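Local atomic coordinates of dTDP-4-dehydrorhamnose reductase (Bacillus anthracis, PDB entry 3SC6), a protein that catalyses the NADPH-dependent reduction of dTDP-4-dehydrorhamnose to dTDP-L-rhamnose, a step of the rhamnose biosynthetic pathway. Residues K142-S154 with L201-S213. Numbering follows the deposited sequence.
Sequences KELHNKYFIVRTS and LIHTSLYGTYHVS. With NAP (NADP nicotinamide-adenine-dinucleotide phosphate), chain G.
Arg152 and His211 lie side by side on one side of the Rossmann-fold sheet, on the neighbouring parallel strands 148-153 and 208-211. Backbone hydrogen bonds alternate from Gly208 N to Tyr148 O through to Val212 N to Arg152 O; Tyr210 N to Ile150 O measures 2.7 Å. Along the extended Arg152 chain, CB and CG pass beside His211 CD2, and CD lies 3.5 Å from that carbon. The guanidinium then turns one face to Thr209 CG2, a methyl over its centre and 3.9 Å from CZ. At the tip, NH1 donates to His211 NE2 (3.3 Å, 154° at the hydrogen), nearly in the imidazole plane, while NH2 forms a salt bridge with Glu138 of helix 129-144, so that the group is held at both terminal nitrogens, which probably limits its rotation. Lys142, from the end of the same helix, gives NZ to Thr209 OG1. On the side of the sheet bearing Phe149 and Val151, the Phe149 ring is sandwiched between Leu201 CB over one face and Tyr207 CD1 over the other, with Thr204 O at its edge. CG anti to the carbonyl carbon (chi1 -60°) directs this ring into the loop between helix 191-202 and strand 208-211. Tyr207 in turn covers Lys147, whose CA sits 3.5 Å from the centroid of the Tyr207 ring in a CH-pi contact. Val151 CG2 meets Leu201 CD1 tip to tip at 3.8 Å. Toward the cofactor, Thr153 OG1 donates to Val212 O (3.0 Å), and Thr153 O lies 3.4 Å from C5N of the NADP nicotinamide.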
loop_
_atom_site.group_PDB
_atom_site.type_symbol
_atom_site.label_atom_id
_atom_site.label_comp_id
_atom_site.label_asym_id
_atom_site.label_seq_id
_atom_site.Cartn_x
_atom_site.Cartn_y
_atom_site.Cartn_z
ATOM N N LYS A 142 3.685 -13.796 -10.067
ATOM C CA LYS A 142 4.970 -14.261 -10.596
ATOM C C LYS A 142 4.799 -15.534 -11.406
ATOM O O LYS A 142 5.506 -15.759 -12.388
ATOM C CB LYS A 142 5.966 -14.586 -9.480
ATOM C CG LYS A 142 6.461 -13.448 -8.606
ATOM C CD LYS A 142 7.439 -14.054 -7.582
ATOM C CE LYS A 142 8.119 -13.042 -6.680
ATOM N NZ LYS A 142 9.000 -12.101 -7.435
ATOM N N GLU A 143 3.862 -16.371 -10.978
ATOM C CA GLU A 143 3.587 -17.644 -11.641
ATOM C C GLU A 143 2.808 -17.559 -12.961
ATOM O O GLU A 143 3.024 -18.379 -13.843
ATOM C CB GLU A 143 2.837 -18.561 -10.660
ATOM C CG GLU A 143 3.642 -18.941 -9.409
ATOM C CD GLU A 143 2.824 -19.711 -8.369
ATOM O OE1 GLU A 143 1.577 -19.719 -8.468
ATOM O OE2 GLU A 143 3.424 -20.269 -7.419
ATOM N N LEU A 144 1.939 -16.564 -13.124
ATOM C CA LEU A 144 1.150 -16.463 -14.360
ATOM C C LEU A 144 1.393 -15.233 -15.250
ATOM O O LEU A 144 0.689 -15.043 -16.242
ATOM C CB LEU A 144 -0.336 -16.543 -13.997
ATOM C CG LEU A 144 -0.754 -17.805 -13.226
ATOM C CD1 LEU A 144 -2.218 -17.743 -12.841
ATOM C CD2 LEU A 144 -0.469 -19.063 -14.017
ATOM N N HIS A 145 2.380 -14.411 -14.922
ATOM C CA HIS A 145 2.655 -13.224 -15.732
ATOM C C HIS A 145 4.155 -12.925 -15.673
ATOM O O HIS A 145 4.816 -13.277 -14.701
ATOM C CB HIS A 145 1.771 -12.068 -15.249
ATOM C CG HIS A 145 1.886 -10.822 -16.067
ATOM N ND1 HIS A 145 1.919 -10.843 -17.445
ATOM C CD2 HIS A 145 1.870 -9.517 -15.712
ATOM C CE1 HIS A 145 1.987 -9.607 -17.901
ATOM N NE2 HIS A 145 1.951 -8.782 -16.870
ATOM N N ASN A 146 4.698 -12.295 -16.711
ATOM C CA ASN A 146 6.132 -11.996 -16.743
ATOM C C ASN A 146 6.542 -10.536 -16.982
ATOM O O ASN A 146 7.672 -10.252 -17.389
ATOM C CB ASN A 146 6.819 -12.926 -17.752
ATOM C CG ASN A 146 6.252 -12.796 -19.153
ATOM O OD1 ASN A 146 5.337 -12.005 -19.402
ATOM N ND2 ASN A 146 6.793 -13.582 -20.079
ATOM N N LYS A 147 5.618 -9.622 -16.726
ATOM C CA LYS A 147 5.855 -8.189 -16.880
ATOM C C LYS A 147 5.132 -7.581 -15.701
ATOM O O LYS A 147 3.999 -7.124 -15.832
ATOM C CB LYS A 147 5.270 -7.648 -18.181
ATOM C CG LYS A 147 5.837 -8.240 -19.456
ATOM C CD LYS A 147 5.148 -7.609 -20.665
ATOM C CE LYS A 147 5.674 -8.158 -21.977
ATOM N NZ LYS A 147 5.000 -7.518 -23.150
ATOM N N TYR A 148 5.787 -7.579 -14.545
ATOM C CA TYR A 148 5.176 -7.045 -13.338
ATOM C C TYR A 148 6.125 -6.341 -12.384
ATOM O O TYR A 148 7.344 -6.465 -12.472
ATOM C CB TYR A 148 4.526 -8.199 -12.558
ATOM C CG TYR A 148 5.526 -9.272 -12.191
ATOM C CD1 TYR A 148 6.348 -9.130 -11.081
ATOM C CD2 TYR A 148 5.651 -10.429 -12.950
ATOM C CE1 TYR A 148 7.274 -10.097 -10.746
ATOM C CE2 TYR A 148 6.578 -11.409 -12.615
ATOM C CZ TYR A 148 7.383 -11.233 -11.508
ATOM O OH TYR A 148 8.308 -12.186 -11.154
ATOM N N PHE A 149 5.520 -5.618 -11.452
ATOM C CA PHE A 149 6.227 -4.886 -10.430
ATOM C C PHE A 149 5.488 -5.137 -9.129
ATOM O O PHE A 149 4.383 -4.627 -8.940
ATOM C CB PHE A 149 6.196 -3.375 -10.679
ATOM C CG PHE A 149 6.804 -2.947 -11.972
ATOM C CD1 PHE A 149 8.144 -2.650 -12.052
ATOM C CD2 PHE A 149 6.022 -2.792 -13.099
ATOM C CE1 PHE A 149 8.699 -2.233 -13.242
ATOM C CE2 PHE A 149 6.575 -2.372 -14.287
ATOM C CZ PHE A 149 7.913 -2.095 -14.359
ATOM N N ILE A 150 6.056 -5.950 -8.249
ATOM C CA ILE A 150 5.412 -6.213 -6.969
ATOM C C ILE A 150 5.926 -5.102 -6.070
ATOM O O ILE A 150 7.108 -5.068 -5.743
ATOM C CB ILE A 150 5.747 -7.600 -6.401
ATOM C CG1 ILE A 150 5.241 -8.688 -7.348
ATOM C CG2 ILE A 150 5.089 -7.786 -5.057
ATOM C CD1 ILE A 150 5.495 -10.093 -6.860
ATOM N N VAL A 151 5.044 -4.174 -5.708
ATOM C CA VAL A 151 5.427 -3.055 -4.859
ATOM C C VAL A 151 4.864 -3.148 -3.437
ATOM O O VAL A 151 3.694 -2.864 -3.196
ATOM C CB VAL A 151 4.995 -1.704 -5.492
ATOM C CG1 VAL A 151 5.354 -0.546 -4.577
ATOM C CG2 VAL A 151 5.645 -1.523 -6.863
ATOM N N ARG A 152 5.717 -3.546 -2.500
ATOM C CA ARG A 152 5.332 -3.670 -1.102
ATOM C C ARG A 152 5.498 -2.321 -0.428
ATOM O O ARG A 152 6.538 -1.675 -0.576
ATOM C CB ARG A 152 6.223 -4.694 -0.416
ATOM C CG ARG A 152 6.069 -6.085 -0.956
ATOM C CD ARG A 152 7.132 -7.001 -0.427
ATOM N NE ARG A 152 6.977 -8.350 -0.949
ATOM C CZ ARG A 152 7.871 -9.318 -0.793
ATOM N NH1 ARG A 152 9.027 -9.067 -0.191
ATOM N NH2 ARG A 152 7.642 -10.521 -1.298
ATOM N N THR A 153 4.470 -1.897 0.300
ATOM C CA THR A 153 4.499 -0.627 1.007
ATOM C C THR A 153 3.976 -0.892 2.417
ATOM O O THR A 153 3.679 -2.039 2.751
ATOM C CB THR A 153 3.640 0.428 0.313
ATOM O OG1 THR A 153 3.821 1.695 0.956
ATOM C CG2 THR A 153 2.170 0.022 0.328
ATOM N N SER A 154 3.852 0.153 3.240
ATOM C CA SER A 154 3.365 -0.015 4.617
ATOM C C SER A 154 2.952 1.293 5.281
ATOM O O SER A 154 3.488 2.353 4.944
ATOM C CB SER A 154 4.476 -0.621 5.466
ATOM O OG SER A 154 5.610 0.236 5.485
ATOM N N LEU A 201 8.365 3.576 -12.139
ATOM C CA LEU A 201 8.505 2.160 -12.506
ATOM C C LEU A 201 7.740 1.766 -13.772
ATOM O O LEU A 201 8.240 0.974 -14.570
ATOM C CB LEU A 201 8.055 1.249 -11.360
ATOM C CG LEU A 201 8.854 1.262 -10.053
ATOM C CD1 LEU A 201 8.152 0.431 -8.986
ATOM C CD2 LEU A 201 10.284 0.768 -10.289
ATOM N N ILE A 202 6.538 2.309 -13.960
ATOM C CA ILE A 202 5.742 1.966 -15.149
ATOM C C ILE A 202 6.364 2.428 -16.481
ATOM O O ILE A 202 6.049 1.862 -17.527
ATOM C CB ILE A 202 4.243 2.368 -15.010
ATOM C CG1 ILE A 202 4.049 3.879 -15.052
ATOM C CG2 ILE A 202 3.666 1.817 -13.707
ATOM C CD1 ILE A 202 2.600 4.291 -14.894
ATOM N N HIS A 203 7.235 3.442 -16.454
ATOM C CA HIS A 203 7.895 3.918 -17.693
ATOM C C HIS A 203 9.069 3.031 -18.101
ATOM O O HIS A 203 9.676 3.252 -19.142
ATOM C CB HIS A 203 8.411 5.357 -17.568
ATOM C CG HIS A 203 7.337 6.392 -17.492
ATOM N ND1 HIS A 203 6.739 6.772 -16.311
ATOM C CD2 HIS A 203 6.782 7.161 -18.459
ATOM C CE1 HIS A 203 5.844 7.713 -16.556
ATOM N NE2 HIS A 203 5.853 7.969 -17.851
ATOM N N THR A 204 9.386 2.036 -17.281
ATOM C CA THR A 204 10.488 1.129 -17.568
ATOM C C THR A 204 10.007 -0.311 -17.542
ATOM O O THR A 204 8.821 -0.576 -17.348
ATOM C CB THR A 204 11.602 1.266 -16.519
ATOM O OG1 THR A 204 11.099 0.890 -15.228
ATOM C CG2 THR A 204 12.120 2.691 -16.474
ATOM N N SER A 205 10.937 -1.239 -17.748
ATOM C CA SER A 205 10.622 -2.663 -17.741
ATOM C C SER A 205 11.529 -3.391 -16.749
ATOM O O SER A 205 11.834 -4.568 -16.919
ATOM C CB SER A 205 10.765 -3.258 -19.140
ATOM O OG SER A 205 12.078 -3.088 -19.633
ATOM N N LEU A 206 11.951 -2.669 -15.712
ATOM C CA LEU A 206 12.818 -3.210 -14.666
ATOM C C LEU A 206 11.892 -3.991 -13.741
ATOM O O LEU A 206 11.717 -3.632 -12.581
ATOM C CB LEU A 206 13.454 -2.047 -13.891
ATOM C CG LEU A 206 14.244 -1.005 -14.702
ATOM C CD1 LEU A 206 14.678 0.153 -13.832
ATOM C CD2 LEU A 206 15.437 -1.615 -15.415
ATOM N N TYR A 207 11.322 -5.077 -14.250
ATOM C CA TYR A 207 10.385 -5.883 -13.470
ATOM C C TYR A 207 11.017 -6.516 -12.240
ATOM O O TYR A 207 12.223 -6.696 -12.174
ATOM C CB TYR A 207 9.770 -6.983 -14.334
ATOM C CG TYR A 207 9.237 -6.494 -15.664
ATOM C CD1 TYR A 207 8.135 -5.662 -15.735
ATOM C CD2 TYR A 207 9.771 -6.967 -16.850
ATOM C CE1 TYR A 207 7.645 -5.232 -16.953
ATOM C CE2 TYR A 207 9.276 -6.560 -18.068
ATOM C CZ TYR A 207 8.217 -5.693 -18.116
ATOM O OH TYR A 207 7.723 -5.289 -19.334
ATOM N N GLY A 208 10.182 -6.853 -11.264
ATOM C CA GLY A 208 10.655 -7.469 -10.040
ATOM C C GLY A 208 9.853 -7.045 -8.834
ATOM O O GLY A 208 8.765 -6.491 -8.967
ATOM N N THR A 209 10.410 -7.312 -7.653
ATOM C CA THR A 209 9.776 -6.974 -6.391
ATOM C C THR A 209 10.499 -5.763 -5.807
ATOM O O THR A 209 11.719 -5.752 -5.743
ATOM C CB THR A 209 9.863 -8.153 -5.394
ATOM O OG1 THR A 209 9.268 -9.323 -5.971
ATOM C CG2 THR A 209 9.161 -7.814 -4.104
ATOM N N TYR A 210 9.736 -4.758 -5.378
ATOM C CA TYR A 210 10.293 -3.528 -4.805
ATOM C C TYR A 210 9.643 -3.051 -3.519
ATOM O O TYR A 210 8.414 -3.066 -3.396
ATOM C CB TYR A 210 10.099 -2.380 -5.788
ATOM C CG TYR A 210 10.864 -2.460 -7.077
ATOM C CD1 TYR A 210 12.058 -1.767 -7.229
ATOM C CD2 TYR A 210 10.396 -3.209 -8.146
ATOM C CE1 TYR A 210 12.760 -1.808 -8.404
ATOM C CE2 TYR A 210 11.100 -3.266 -9.335
ATOM C CZ TYR A 210 12.288 -2.561 -9.454
ATOM O OH TYR A 210 13.008 -2.601 -10.623
ATOM N N HIS A 211 10.461 -2.616 -2.560
ATOM C CA HIS A 211 9.922 -2.105 -1.313
ATOM C C HIS A 211 9.904 -0.589 -1.429
ATOM O O HIS A 211 10.956 0.040 -1.522
ATOM C CB HIS A 211 10.711 -2.502 -0.064
ATOM C CG HIS A 211 10.748 -3.970 0.200
ATOM N ND1 HIS A 211 11.713 -4.565 0.977
ATOM C CD2 HIS A 211 9.985 -4.977 -0.285
ATOM C CE1 HIS A 211 11.494 -5.867 1.021
ATOM N NE2 HIS A 211 10.462 -6.144 0.252
ATOM N N VAL A 212 8.708 -0.008 -1.432
ATOM C CA VAL A 212 8.561 1.437 -1.538
ATOM C C VAL A 212 7.859 1.983 -0.304
ATOM O O VAL A 212 6.687 1.685 -0.054
ATOM C CB VAL A 212 7.757 1.830 -2.782
ATOM C CG1 VAL A 212 7.614 3.345 -2.859
ATOM C CG2 VAL A 212 8.434 1.290 -4.033
ATOM N N SER A 213 8.591 2.783 0.463
ATOM C CA SER A 213 8.083 3.391 1.680
ATOM C C SER A 213 8.944 4.585 1.972
ATOM O O SER A 213 10.020 4.723 1.399
ATOM C CB SER A 213 8.210 2.428 2.858
ATOM O OG SER A 213 7.497 1.230 2.629
HETATM P PA NAP G . -8.421 0.520 0.466
HETATM O O1A NAP G . -9.189 -0.527 1.237
HETATM O O2A NAP G . -8.855 1.967 0.553
HETATM O O5B NAP G . -8.379 0.105 -1.088
HETATM C C5B NAP G . -8.818 -1.171 -1.545
HETATM C C4B NAP G . -9.989 -0.976 -2.501
HETATM O O4B NAP G . -10.296 -2.217 -3.157
HETATM C C3B NAP G . -11.253 -0.518 -1.775
HETATM O O3B NAP G . -11.759 0.705 -2.317
HETATM C C2B NAP G . -12.245 -1.636 -1.999
HETATM O O2B NAP G . -13.578 -1.151 -2.157
HETATM C C1B NAP G . -11.716 -2.306 -3.261
HETATM N N9A NAP G . -12.254 -3.683 -3.438
HETATM C C8A NAP G . -12.698 -4.524 -2.485
HETATM N N7A NAP G . -13.130 -5.661 -3.077
HETATM C C5A NAP G . -12.962 -5.518 -4.405
HETATM C C6A NAP G . -13.237 -6.378 -5.580
HETATM N N6A NAP G . -13.773 -7.612 -5.424
HETATM N N1A NAP G . -12.929 -5.900 -6.808
HETATM C C2A NAP G . -12.394 -4.672 -6.954
HETATM N N3A NAP G . -12.141 -3.874 -5.897
HETATM C C4A NAP G . -12.415 -4.271 -4.627
HETATM O O3 NAP G . -6.862 0.414 0.876
HETATM P PN NAP G . -5.673 1.099 0.016
HETATM O O1N NAP G . -4.586 1.511 0.982
HETATM O O2N NAP G . -6.241 2.095 -0.965
HETATM O O5D NAP G . -5.115 -0.134 -0.846
HETATM C C5D NAP G . -3.907 -0.011 -1.595
HETATM C C4D NAP G . -3.097 -1.305 -1.526
HETATM O O4D NAP G . -1.999 -1.153 -0.613
HETATM C C3D NAP G . -3.917 -2.499 -1.045
HETATM O O3D NAP G . -3.825 -3.571 -1.987
HETATM C C2D NAP G . -3.304 -2.903 0.278
HETATM O O2D NAP G . -3.285 -4.325 0.402
HETATM C C1D NAP G . -1.903 -2.302 0.240
HETATM N N1N NAP G . -1.385 -1.924 1.564
HETATM C C2N NAP G . -2.039 -1.018 2.311
HETATM C C3N NAP G . -1.559 -0.647 3.566
HETATM C C7N NAP G . -2.317 0.368 4.380
HETATM O O7N NAP G . -3.380 0.793 3.952
HETATM N N7N NAP G . -1.827 0.793 5.543
HETATM C C4N NAP G . -0.384 -1.225 4.038
HETATM C C5N NAP G . 0.276 -2.152 3.248
HETATM C C6N NAP G . -0.248 -2.485 2.003
HETATM P P2B NAP G . -14.662 -1.329 -0.977
HETATM O O1X NAP G . -15.809 -0.464 -1.439
HETATM O O2X NAP G . -14.971 -2.807 -0.957
HETATM O O3X NAP G . -13.958 -0.831 0.261
#